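Side-chain contacts in putative cell surface protein (Streptococcus pyogenes, PDB 4OFQ), which is an antigen I/II-family cell-surface protein that probably acts as an adhesin of the bacterium: residues A[26-29]-A[30-33]; A[111-114]-A[115-119]; A[140-144]-A[145-149]; A[224-227]-A[228-232]; A[261-264]-A[265-269]. All coordinates share one frame; numbering follows the deposited sequence.

Contact 1: residues A[26-29]-A[30-33]; sequences QSID and GKSV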
loop_
_atom_site.group_PDB
_atom_site.type_symbol
_atom_site.label_atom_id
_atom_site.label_comp_id
_atom_site.label_asym_id
_atom_site.label_seq_id
_atom_site.Cartn_x
_atom_site.Cartn_y
_atom_site.Cartn_z
ATOM N N GLN A 26 -2.511 10.571 10.386
ATOM C CA GLN A 26 -3.155 9.651 11.316
ATOM C C GLN A 26 -2.495 8.281 11.247
ATOM O O GLN A 26 -2.114 7.832 10.174
ATOM C CB GLN A 26 -4.641 9.528 10.978
ATOM C CG GLN A 26 -5.439 10.791 11.277
ATOM C CD GLN A 26 -5.560 11.061 12.768
ATOM O OE1 GLN A 26 -4.749 11.785 13.354
ATOM N NE2 GLN A 26 -6.578 10.474 13.392
ATOM N N SER A 27 -2.362 7.610 12.386
ATOM C CA SER A 27 -1.762 6.270 12.389
ATOM C C SER A 27 -2.620 5.243 11.649
ATOM O O SER A 27 -3.832 5.174 11.844
ATOM C CB SER A 27 -1.494 5.795 13.820
ATOM O OG SER A 27 -1.162 4.419 13.828
ATOM N N ILE A 28 -1.987 4.463 10.777
ATOM C CA ILE A 28 -2.666 3.386 10.077
ATOM C C ILE A 28 -1.990 2.042 10.330
ATOM O O ILE A 28 -2.089 1.126 9.524
ATOM C CB ILE A 28 -2.797 3.671 8.566
ATOM C CG1 ILE A 28 -1.452 4.072 7.964
ATOM C CG2 ILE A 28 -3.821 4.797 8.334
ATOM C CD1 ILE A 28 -1.500 4.192 6.427
ATOM N N ASP A 29 -1.317 1.938 11.473
ATOM C CA ASP A 29 -0.787 0.671 11.944
ATOM C C ASP A 29 -1.948 -0.322 11.983
ATOM O O ASP A 29 -3.023 -0.012 12.513
ATOM C CB ASP A 29 -0.197 0.847 13.347
ATOM C CG ASP A 29 0.719 -0.302 13.764
ATOM O OD1 ASP A 29 0.838 -1.307 13.026
ATOM O OD2 ASP A 29 1.319 -0.199 14.855
ATOM N N GLY A 30 -1.742 -1.497 11.398
ATOM C CA GLY A 30 -2.747 -2.543 11.416
ATOM C C GLY A 30 -3.745 -2.481 10.270
ATOM O O GLY A 30 -4.632 -3.331 10.184
ATOM N N LYS A 31 -3.616 -1.486 9.391
ATOM C CA LYS A 31 -4.599 -1.286 8.310
ATOM C C LYS A 31 -4.116 -1.828 6.972
ATOM O O LYS A 31 -2.912 -1.995 6.758
ATOM C CB LYS A 31 -4.927 0.196 8.137
ATOM C CG LYS A 31 -5.266 0.903 9.422
ATOM C CD LYS A 31 -6.498 0.313 10.050
ATOM C CE LYS A 31 -6.856 1.050 11.327
ATOM N NZ LYS A 31 -7.274 2.462 11.093
ATOM N N SER A 32 -5.051 -2.079 6.056
ATOM C CA SER A 32 -4.668 -2.581 4.745
ATOM C C SER A 32 -4.229 -1.447 3.803
ATOM O O SER A 32 -4.659 -0.280 3.937
ATOM C CB SER A 32 -5.796 -3.415 4.120
ATOM O OG SER A 32 -6.968 -2.642 3.969
ATOM N N VAL A 33 -3.361 -1.801 2.863
ATOM C CA VAL A 33 -2.826 -0.857 1.886
ATOM C C VAL A 33 -2.902 -1.513 0.515
ATOM O O VAL A 33 -3.316 -2.666 0.405
ATOM C CB VAL A 33 -1.359 -0.477 2.202
ATOM C CG1 VAL A 33 -1.271 0.183 3.571
ATOM C CG2 VAL A 33 -0.444 -1.734 2.130
#

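Contact 2: residues A[111-114]-A[115-119]; sequences KLKA and LIKAS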
loop_
_atom_site.group_PDB
_atom_site.type_symbol
_atom_site.label_atom_id
_atom_site.label_comp_id
_atom_site.label_asym_id
_atom_site.label_seq_id
_atom_site.Cartn_x
_atom_site.Cartn_y
_atom_site.Cartn_z
ATOM N N LYS A 111 33.375 -4.301 12.913
ATOM C CA LYS A 111 33.078 -3.577 14.142
ATOM C C LYS A 111 31.578 -3.427 14.360
ATOM O O LYS A 111 31.076 -3.642 15.468
ATOM C CB LYS A 111 33.732 -2.193 14.122
ATOM C CG LYS A 111 33.473 -1.385 15.385
ATOM C CD LYS A 111 33.919 0.069 15.247
ATOM C CE LYS A 111 32.939 0.885 14.410
ATOM N NZ LYS A 111 33.311 2.323 14.407
ATOM N N LEU A 112 30.862 -3.040 13.308
ATOM C CA LEU A 112 29.424 -2.852 13.418
ATOM C C LEU A 112 28.724 -4.191 13.613
ATOM O O LEU A 112 27.732 -4.291 14.343
ATOM C CB LEU A 112 28.877 -2.122 12.181
ATOM C CG LEU A 112 29.344 -0.674 12.030
ATOM C CD1 LEU A 112 28.822 -0.075 10.742
ATOM C CD2 LEU A 112 28.857 0.138 13.221
ATOM N N LYS A 113 29.242 -5.225 12.962
ATOM C CA LYS A 113 28.656 -6.553 13.082
ATOM C C LYS A 113 28.798 -7.063 14.520
ATOM O O LYS A 113 27.867 -7.654 15.074
ATOM C CB LYS A 113 29.315 -7.507 12.084
ATOM C CG LYS A 113 28.597 -8.840 11.879
ATOM C CD LYS A 113 29.367 -9.711 10.879
ATOM C CE LYS A 113 28.768 -11.105 10.762
ATOM N NZ LYS A 113 29.470 -11.893 9.701
ATOM N N ALA A 114 29.959 -6.817 15.122
ATOM C CA ALA A 114 30.201 -7.201 16.506
ATOM C C ALA A 114 29.300 -6.420 17.464
ATOM O O ALA A 114 28.780 -6.974 18.435
ATOM C CB ALA A 114 31.669 -7.004 16.863
ATOM N N LEU A 115 29.125 -5.130 17.193
ATOM C CA LEU A 115 28.201 -4.298 17.962
ATOM C C LEU A 115 26.770 -4.834 17.934
ATOM O O LEU A 115 26.128 -4.955 18.975
ATOM C CB LEU A 115 28.234 -2.848 17.469
ATOM C CG LEU A 115 29.382 -2.011 18.040
ATOM C CD1 LEU A 115 29.446 -0.641 17.383
ATOM C CD2 LEU A 115 29.239 -1.871 19.550
ATOM N N ILE A 116 26.269 -5.149 16.745
ATOM C CA ILE A 116 24.948 -5.762 16.624
ATOM C C ILE A 116 24.843 -7.078 17.407
ATOM O O ILE A 116 23.880 -7.284 18.157
ATOM C CB ILE A 116 24.556 -5.960 15.140
ATOM C CG1 ILE A 116 24.333 -4.598 14.486
ATOM C CG2 ILE A 116 23.306 -6.825 15.016
ATOM C CD1 ILE A 116 24.150 -4.652 12.976
ATOM N N LYS A 117 25.842 -7.944 17.249
ATOM C CA LYS A 117 25.870 -9.252 17.917
ATOM C C LYS A 117 25.772 -9.142 19.433
ATOM O O LYS A 117 25.039 -9.890 20.087
ATOM C CB LYS A 117 27.162 -10.006 17.578
ATOM C CG LYS A 117 27.189 -10.669 16.210
ATOM C CD LYS A 117 26.665 -12.098 16.266
ATOM C CE LYS A 117 26.788 -12.789 14.909
ATOM N NZ LYS A 117 26.047 -12.069 13.821
ATOM N N ALA A 118 26.528 -8.212 19.993
ATOM C CA ALA A 118 26.639 -8.111 21.441
ATOM C C ALA A 118 25.493 -7.314 22.058
ATOM O O ALA A 118 25.364 -7.258 23.279
ATOM C CB ALA A 118 27.974 -7.504 21.817
ATOM N N SER A 119 24.656 -6.715 21.214
ATOM C CA SER A 119 23.608 -5.811 21.695
ATOM C C SER A 119 22.340 -6.499 22.209
ATOM O O SER A 119 21.588 -5.913 22.988
ATOM C CB SER A 119 23.217 -4.839 20.589
ATOM O OG SER A 119 22.507 -5.523 19.575
HETATM O O HOH W 1 25.521 -9.111 13.859
#

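Contact 3: residues A[140-144]-A[145-149]; sequences KAYVQ and KGLDI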
loop_
_atom_site.group_PDB
_atom_site.type_symbol
_atom_site.label_atom_id
_atom_site.label_comp_id
_atom_site.label_asym_id
_atom_site.label_seq_id
_atom_site.Cartn_x
_atom_site.Cartn_y
_atom_site.Cartn_z
ATOM N N LYS A 140 27.114 14.413 23.454
ATOM C CA LYS A 140 27.039 15.695 24.133
ATOM C C LYS A 140 25.882 16.553 23.606
ATOM O O LYS A 140 25.160 17.191 24.377
ATOM C CB LYS A 140 28.382 16.419 23.990
ATOM C CG LYS A 140 28.496 17.744 24.715
ATOM C CD LYS A 140 29.904 18.301 24.547
ATOM C CE LYS A 140 30.146 19.509 25.435
ATOM N NZ LYS A 140 31.490 20.096 25.169
ATOM N N ALA A 141 25.690 16.546 22.291
ATOM C CA ALA A 141 24.691 17.403 21.664
ATOM C C ALA A 141 23.255 16.914 21.837
ATOM O O ALA A 141 22.345 17.727 22.037
ATOM C CB ALA A 141 25.007 17.593 20.177
ATOM N N TYR A 142 23.042 15.602 21.739
ATOM C CA TYR A 142 21.676 15.070 21.709
ATOM C C TYR A 142 21.361 14.075 22.817
ATOM O O TYR A 142 20.400 14.260 23.543
ATOM C CB TYR A 142 21.353 14.483 20.326
ATOM C CG TYR A 142 21.628 15.496 19.242
ATOM C CD1 TYR A 142 20.814 16.610 19.090
ATOM C CD2 TYR A 142 22.732 15.372 18.420
ATOM C CE1 TYR A 142 21.077 17.558 18.125
ATOM C CE2 TYR A 142 23.012 16.319 17.463
ATOM C CZ TYR A 142 22.186 17.408 17.318
ATOM O OH TYR A 142 22.469 18.348 16.355
ATOM N N VAL A 143 22.177 13.035 22.949
ATOM C CA VAL A 143 21.896 11.952 23.890
ATOM C C VAL A 143 21.846 12.419 25.347
ATOM O O VAL A 143 20.883 12.143 26.074
ATOM C CB VAL A 143 22.944 10.841 23.772
ATOM C CG1 VAL A 143 22.651 9.732 24.779
ATOM C CG2 VAL A 143 22.992 10.301 22.334
ATOM N N GLN A 144 22.892 13.126 25.761
ATOM C CA GLN A 144 23.014 13.608 27.136
ATOM C C GLN A 144 21.989 14.702 27.453
ATOM O O GLN A 144 21.692 14.972 28.625
ATOM C CB GLN A 144 24.437 14.120 27.386
ATOM C CG GLN A 144 24.773 14.399 28.837
ATOM C CD GLN A 144 26.235 14.765 29.031
ATOM O OE1 GLN A 144 26.786 15.569 28.282
ATOM N NE2 GLN A 144 26.871 14.170 30.036
ATOM N N LYS A 145 21.458 15.332 26.409
ATOM C CA LYS A 145 20.405 16.330 26.582
ATOM C C LYS A 145 19.003 15.720 26.497
ATOM O O LYS A 145 18.001 16.425 26.627
ATOM C CB LYS A 145 20.565 17.452 25.556
ATOM C CG LYS A 145 21.887 18.212 25.694
ATOM C CD LYS A 145 21.950 19.392 24.733
ATOM C CE LYS A 145 23.244 20.165 24.901
ATOM N NZ LYS A 145 23.348 21.278 23.915
ATOM N N GLY A 146 18.937 14.412 26.272
ATOM C CA GLY A 146 17.662 13.719 26.195
ATOM C C GLY A 146 16.831 14.143 24.991
ATOM O O GLY A 146 15.604 14.143 25.038
ATOM N N LEU A 147 17.504 14.501 23.906
ATOM C CA LEU A 147 16.829 14.958 22.701
ATOM C C LEU A 147 16.613 13.810 21.721
ATOM O O LEU A 147 17.551 13.384 21.033
ATOM C CB LEU A 147 17.636 16.084 22.041
ATOM C CG LEU A 147 17.853 17.350 22.881
ATOM C CD1 LEU A 147 18.855 18.311 22.240
ATOM C CD2 LEU A 147 16.519 18.044 23.079
ATOM N N ASP A 148 15.379 13.317 21.656
ATOM C CA ASP A 148 15.039 12.225 20.746
ATOM C C ASP A 148 15.318 12.582 19.286
ATOM O O ASP A 148 15.242 13.741 18.888
ATOM C CB ASP A 148 13.559 11.844 20.856
ATOM C CG ASP A 148 13.172 11.311 22.227
ATOM O OD1 ASP A 148 14.058 10.909 23.022
ATOM O OD2 ASP A 148 11.952 11.290 22.499
ATOM N N ILE A 149 15.618 11.567 18.490
ATOM C CA ILE A 149 15.757 11.749 17.053
ATOM C C ILE A 149 14.533 11.152 16.377
ATOM O O ILE A 149 14.109 10.046 16.722
ATOM C CB ILE A 149 17.036 11.079 16.510
ATOM C CG1 ILE A 149 18.247 11.390 17.407
ATOM C CG2 ILE A 149 17.291 11.525 15.054
ATOM C CD1 ILE A 149 18.558 12.880 17.535
HETATM O O HOH W 2 22.582 20.487 21.388
#

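Contact 4: residues A[224-227]-A[228-232]; sequences WVVP and TNRGY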
loop_
_atom_site.group_PDB
_atom_site.type_symbol
_atom_site.label_atom_id
_atom_site.label_comp_id
_atom_site.label_asym_id
_atom_site.label_seq_id
_atom_site.Cartn_x
_atom_site.Cartn_y
_atom_site.Cartn_z
ATOM N N TRP A 224 -13.660 -5.056 -7.711
ATOM C CA TRP A 224 -13.093 -5.538 -6.463
ATOM C C TRP A 224 -13.765 -4.776 -5.336
ATOM O O TRP A 224 -14.048 -3.585 -5.467
ATOM C CB TRP A 224 -11.566 -5.294 -6.460
ATOM C CG TRP A 224 -10.862 -5.656 -5.195
ATOM C CD1 TRP A 224 -10.679 -6.910 -4.683
ATOM C CD2 TRP A 224 -10.221 -4.754 -4.280
ATOM N NE1 TRP A 224 -9.987 -6.843 -3.494
ATOM C CE2 TRP A 224 -9.683 -5.532 -3.232
ATOM C CE3 TRP A 224 -10.046 -3.367 -4.251
ATOM C CZ2 TRP A 224 -8.978 -4.970 -2.165
ATOM C CZ3 TRP A 224 -9.343 -2.805 -3.185
ATOM C CH2 TRP A 224 -8.828 -3.609 -2.152
ATOM N N VAL A 225 -14.049 -5.462 -4.236
ATOM C CA VAL A 225 -14.642 -4.798 -3.080
ATOM C C VAL A 225 -13.528 -4.196 -2.207
ATOM O O VAL A 225 -12.625 -4.904 -1.755
ATOM C CB VAL A 225 -15.493 -5.758 -2.254
ATOM C CG1 VAL A 225 -15.956 -5.069 -0.983
ATOM C CG2 VAL A 225 -16.709 -6.261 -3.089
ATOM N N VAL A 226 -13.592 -2.884 -1.992
ATOM C CA VAL A 226 -12.639 -2.195 -1.130
ATOM C C VAL A 226 -13.056 -2.440 0.309
ATOM O O VAL A 226 -14.175 -2.106 0.693
ATOM C CB VAL A 226 -12.627 -0.686 -1.428
ATOM C CG1 VAL A 226 -11.629 0.045 -0.547
ATOM C CG2 VAL A 226 -12.286 -0.451 -2.889
ATOM N N PRO A 227 -12.163 -3.036 1.108
ATOM C CA PRO A 227 -12.515 -3.491 2.455
ATOM C C PRO A 227 -12.458 -2.382 3.478
ATOM O O PRO A 227 -11.795 -1.361 3.240
ATOM C CB PRO A 227 -11.416 -4.510 2.767
ATOM C CG PRO A 227 -10.209 -3.933 2.058
ATOM C CD PRO A 227 -10.768 -3.379 0.756
ATOM N N THR A 228 -13.125 -2.593 4.611
ATOM C CA THR A 228 -13.041 -1.658 5.722
ATOM C C THR A 228 -11.738 -1.892 6.467
ATOM O O THR A 228 -11.031 -2.863 6.192
ATOM C CB THR A 228 -14.227 -1.793 6.699
ATOM O OG1 THR A 228 -14.238 -3.110 7.256
ATOM C CG2 THR A 228 -15.541 -1.549 5.980
ATOM N N ASN A 229 -11.434 -0.998 7.404
ATOM C CA ASN A 229 -10.157 -1.015 8.118
ATOM C C ASN A 229 -8.965 -0.914 7.155
ATOM O O ASN A 229 -7.952 -1.609 7.293
ATOM C CB ASN A 229 -10.054 -2.237 9.036
ATOM C CG ASN A 229 -9.134 -2.000 10.225
ATOM O OD1 ASN A 229 -8.255 -2.810 10.508
ATOM N ND2 ASN A 229 -9.331 -0.883 10.920
ATOM N N ARG A 230 -9.121 -0.045 6.164
ATOM C CA ARG A 230 -8.070 0.252 5.210
ATOM C C ARG A 230 -7.368 1.547 5.640
ATOM O O ARG A 230 -7.909 2.321 6.442
ATOM C CB ARG A 230 -8.669 0.403 3.812
ATOM C CG ARG A 230 -9.736 1.489 3.749
ATOM C CD ARG A 230 -10.245 1.643 2.355
ATOM N NE ARG A 230 -11.251 2.685 2.235
ATOM C CZ ARG A 230 -12.554 2.476 2.354
ATOM N NH1 ARG A 230 -13.013 1.254 2.615
ATOM N NH2 ARG A 230 -13.393 3.493 2.213
ATOM N N GLY A 231 -6.164 1.777 5.121
ATOM C CA GLY A 231 -5.397 2.960 5.476
ATOM C C GLY A 231 -5.415 4.068 4.429
ATOM O O GLY A 231 -4.517 4.922 4.393
ATOM N N TYR A 232 -6.449 4.079 3.594
ATOM C CA TYR A 232 -6.515 5.015 2.479
ATOM C C TYR A 232 -7.956 5.348 2.118
ATOM O O TYR A 232 -8.876 4.574 2.386
ATOM C CB TYR A 232 -5.837 4.421 1.237
ATOM C CG TYR A 232 -6.410 3.076 0.839
ATOM C CD1 TYR A 232 -5.905 1.898 1.383
ATOM C CD2 TYR A 232 -7.459 2.985 -0.067
ATOM C CE1 TYR A 232 -6.422 0.675 1.042
ATOM C CE2 TYR A 232 -7.980 1.769 -0.420
ATOM C CZ TYR A 232 -7.465 0.616 0.133
ATOM O OH TYR A 232 -8.001 -0.600 -0.211
#

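Contact 5: residues A[261-264]-A[265-269]; sequences ITLS and DGSVI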
loop_
_atom_site.group_PDB
_atom_site.type_symbol
_atom_site.label_atom_id
_atom_site.label_comp_id
_atom_site.label_asym_id
_atom_site.label_seq_id
_atom_site.Cartn_x
_atom_site.Cartn_y
_atom_site.Cartn_z
ATOM N N ILE A 261 -22.985 1.097 0.898
ATOM C CA ILE A 261 -21.974 2.154 0.891
ATOM C C ILE A 261 -22.411 3.312 1.788
ATOM O O ILE A 261 -23.480 3.884 1.591
ATOM C CB ILE A 261 -21.719 2.685 -0.542
ATOM C CG1 ILE A 261 -21.271 1.546 -1.463
ATOM C CG2 ILE A 261 -20.671 3.810 -0.537
ATOM C CD1 ILE A 261 -21.398 1.871 -2.945
ATOM N N THR A 262 -21.588 3.655 2.775
ATOM C CA THR A 262 -21.913 4.763 3.672
ATOM C C THR A 262 -21.078 5.979 3.307
ATOM O O THR A 262 -19.871 5.860 3.110
ATOM C CB THR A 262 -21.687 4.390 5.152
ATOM O OG1 THR A 262 -22.548 3.298 5.503
ATOM C CG2 THR A 262 -21.971 5.577 6.071
ATOM N N LEU A 263 -21.729 7.136 3.192
ATOM C CA LEU A 263 -21.048 8.373 2.820
ATOM C C LEU A 263 -20.773 9.210 4.061
ATOM O O LEU A 263 -21.234 8.872 5.148
ATOM C CB LEU A 263 -21.866 9.167 1.806
ATOM C CG LEU A 263 -22.204 8.362 0.552
ATOM C CD1 LEU A 263 -22.956 9.213 -0.446
ATOM C CD2 LEU A 263 -20.927 7.782 -0.078
ATOM N N SER A 264 -20.017 10.294 3.897
ATOM C CA SER A 264 -19.575 11.095 5.036
ATOM C C SER A 264 -20.727 11.839 5.707
ATOM O O SER A 264 -20.648 12.170 6.896
ATOM C CB SER A 264 -18.481 12.078 4.611
ATOM O OG SER A 264 -18.861 12.750 3.423
ATOM N N ASP A 265 -21.791 12.093 4.952
ATOM C CA ASP A 265 -22.967 12.756 5.506
ATOM C C ASP A 265 -23.840 11.805 6.318
ATOM O O ASP A 265 -24.875 12.205 6.850
ATOM C CB ASP A 265 -23.796 13.449 4.416
ATOM C CG ASP A 265 -24.347 12.485 3.375
ATOM O OD1 ASP A 265 -24.253 11.253 3.555
ATOM O OD2 ASP A 265 -24.893 12.977 2.365
ATOM N N GLY A 266 -23.424 10.547 6.402
ATOM C CA GLY A 266 -24.161 9.548 7.155
ATOM C C GLY A 266 -25.176 8.768 6.333
ATOM O O GLY A 266 -25.740 7.784 6.812
ATOM N N SER A 267 -25.419 9.202 5.100
ATOM C CA SER A 267 -26.383 8.517 4.245
ATOM C C SER A 267 -25.820 7.184 3.755
ATOM O O SER A 267 -24.608 7.018 3.659
ATOM C CB SER A 267 -26.786 9.394 3.058
ATOM O OG SER A 267 -25.696 9.582 2.171
ATOM N N VAL A 268 -26.706 6.238 3.446
ATOM C CA VAL A 268 -26.296 4.913 2.999
ATOM C C VAL A 268 -26.873 4.599 1.624
ATOM O O VAL A 268 -28.052 4.824 1.371
ATOM C CB VAL A 268 -26.757 3.818 3.978
ATOM C CG1 VAL A 268 -26.424 2.428 3.424
ATOM C CG2 VAL A 268 -26.126 4.025 5.343
ATOM N N ILE A 269 -26.025 4.099 0.737
ATOM C CA ILE A 269 -26.460 3.602 -0.558
ATOM C C ILE A 269 -26.478 2.087 -0.432
ATOM O O ILE A 269 -25.444 1.472 -0.195
ATOM C CB ILE A 269 -25.491 4.040 -1.682
ATOM C CG1 ILE A 269 -25.520 5.563 -1.840
ATOM C CG2 ILE A 269 -25.840 3.370 -2.994
ATOM C CD1 ILE A 269 -24.397 6.116 -2.698
#

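Contact 1: residues A[26-29]-A[30-33]
Lys31 lays the start of its side chain over the carbonyl of Ile28, its CG 3.2 Å from Ile28 O. The two residues are the ends of a type II beta turn that runs from Ile28 to Lys31 and leads into the short, weakly bonded strand 32-33. The turn is closed by a bond from Lys31 N to Ile28 O of 3.0 Å. Its N-H...O angle is 149°, and the donor sits above the carbonyl plane. Next to this bond the two side chains meet alongside, Ile28 CB to Lys31 CG at 3.8 Å. Lys31 CG lies beside its own backbone N (chi1 -49°), which turns the chain back toward Ile28. Bends at chi2 and chi4 lead the chain on from there, with Lys31 CE 4.2 Å from Asp29 O. Gly30 takes a positive phi of 88°, which a residue without a side chain adopts without strain. The turn is tied to the neighbouring strand 177-188 from outside. Asn186 ND2 bonds to the carbonyls of both Ile28 and Lys31, and Asp29 OD1 accepts from the backbone of Val185. Just before the turn, Ser27 OG accepts a weak bond from Asp29 N, at 3.4 Å.

Contact 2: residues A[111-114]-A[115-119]
Helix 110-119 carries this contact between successive turns and lies against the mixed sheet that holds strands 64-70, 127-132 and 164-174. Four backbone bonds link residue i to i+4, from Leu115 N to Lys111 O through Ala118 N to Ala114 O. The straightest joins Ile116 N to Leu112 O at 2.9 Å. On the inner side Leu112 CD2 meets Leu115 CD1 at 4.3 Å, and both residues touch Ile65. Ile116 sends CG1 back along the helix over Leu112 O, 3.4 Å away, and packs on Phe127, Met129 and Ile173. On the outer side Lys117 CG lies beside its own backbone N (chi1 -78°), 3.3 Å from Lys113 O. Bends at chi2 and chi4 then bring NZ round to a water. This water gives to Lys113 O and accepts from Lys117 NZ, each at 3.0 Å. Lys113 stretches away and gives its own NZ to Asp106 O. Near the end of the helix Ile116 O accepts from Ser119 OG, at 2.6 Å, and from Ser119 N, both on one face of its plane. Ser119 OG also bonds to Ile121 N just past the helix. This division of apolar and charged sides is that of an amphipathic helix lying against a beta-sheet.

Contact 3: residues A[140-144]-A[145-149]
Leu147 folds back on Tyr142 where helix 135-143 ends in a Schellman motif. With CG beside the backbone N (chi1 -61°) and the branch swung on by chi2 (170°), Leu147 CD1 comes to 3.5 Å from Ala141 O and 4.1 Å from Tyr142 CD1. The two side chains meet obliquely. Ala141 CB rests over one face of the Tyr142 ring, toward the rim. Ile149 adds CD1 against Tyr142 CB at 4.3 Å, and Tyr142 OH bonds to Asp91. Lys145 runs fully extended beyond CG, back along the last turn. Its CD passes 3.2 Å from Ala141 O, and CE lies near Lys140 O. A water gives to Ala141 O and accepts from Lys145 NZ, each at 2.8 Å. The backbone closes the cap. Leu147 N bonds almost straight to Tyr142 O (168°), with Lys145 N adding a weak bond to the same oxygen. Gly146 N bonds to Val143 O at 3.0 Å, closing a type I turn, and Gly146 has a positive phi. Carbonyls at the helix end are thus met by turn amides and by a water that passes the contact on to the Lys145 ammonium, whose positive charge probably suits the negative end of the helix dipole.

Contact 4: residues A[224-227]-A[228-232]
Arg230 NH1 bonds back to Pro227 O across the bend at 227-230, in the loop between strands 216-222 and 237-242. The bond is 3.0 Å long, with an N-H...O angle of 156°. The oxygen lies in the guanidinium plane, while the nitrogen stands above the carbonyl plane, 53° out of it. NH1 has a second acceptor in Ser306 O. Within the loop Arg230 NE also makes a weak bond to Tyr232 O. That oxygen too lies at the edge of the guanidinium, so the flat group is held by its rim.

Packing contacts come next. Val226 CG1 sits over one face of the guanidinium and touches Arg230 CD at 3.6 Å. The two side chains cross at about a right angle. Arg230 starts with CG between its backbone N and carbonyl carbon (chi1 58°) and is extended from there to NE, which carries it back across Val226. Arg230 CD in turn rests on a face of the Tyr232 ring, near the rim, and Val226 CG1 touches Tyr232 CE2 at 4.0 Å.

The phenol end of Tyr232 makes van der Waals contacts. Its OH lies at the edge of the Trp224 ring, in its plane, 3.7 Å from Trp224 CH2. Pro227 CD is 4.0 Å from Tyr232 OH.

The buried guanidinium meets carbonyl oxygens of Pro227, Ser306 and, weakly, Tyr232, and Val226 on a face. The carbonyl dipoles probably help stabilise its charge, and the bonds restrict its rotation.

Contact 5: residues A[261-264]-A[265-269]
A beta hairpin of strands 261-262 and 268-269 forms this contact, with a type I turn from Leu263 to Gly266 at its tip. Ile261 and Ile269 are a hydrogen-bonded antiparallel pair. Ile261 N to Ile269 O and Ile269 N to Ile261 O are both 2.7 Å, nearly straight and in the carbonyl plane. Thr262 and Val268 form the next, non-hydrogen-bonded pair, and Leu263 N bonds to Ser267 O at 2.9 Å. The turn itself is closed by Gly266 N to Leu263 O, and Gly266 takes a positive phi of 92°.

One face of the hairpin is apolar. Ile261 CB and Ile269 CB are 4.2 Å apart. Leu263 CD1 reaches Ile269 CD1 at 4.1 Å. Phe298 of helix 296-299 packs on both Leu263 and Ile269, and Phe308 on Ile261. On the other face Thr262 OG1 lies 3.7 Å from Val268 CG2. The Thr262 backbone N is bonded to Ser306 OG.

Asp265 organises the bend. Its CG sits between the backbone N and the carbonyl carbon (chi1 62°), which swings OD1 over the turn. Ser267 N reaches Asp265 OD1 from above the carboxylate plane, at 2.8 Å, and this bond makes an Asx turn. Ser267 OG adds a second bond to the same Asp265 OD1, on its syn lone pair, at 2.6 Å. OD1 of Asp265 also rests against Leu263 CB, 3.6 Å away. The type I turn, the Leu263 N to Ser267 O bond and Gly266 at positive phi together make the type I turn plus G1 beta bulge of a 3:5 hairpin.

How the contacts relate
The five contacts follow one another along the chain in two sequence families. Contacts 1, 2 and 3 lie in the C2 family region, contacts 4 and 5 in the C-terminal region. Contact 2 lies on helix 110-119, contact 3 caps helix 135-143, and their centres are about 22 Å apart. Contact 5 is a small separate hairpin, with its centre about 55 Å from that of contact 2. Contacts 1 and 4 meet across the two families, centres about 11 Å apart: the strand 32-33 runs beside loop 228-232, with the Ser32 backbone probably bonded to Asn229 and Gly231. This backbone pairing links the two regions of the elongated molecule.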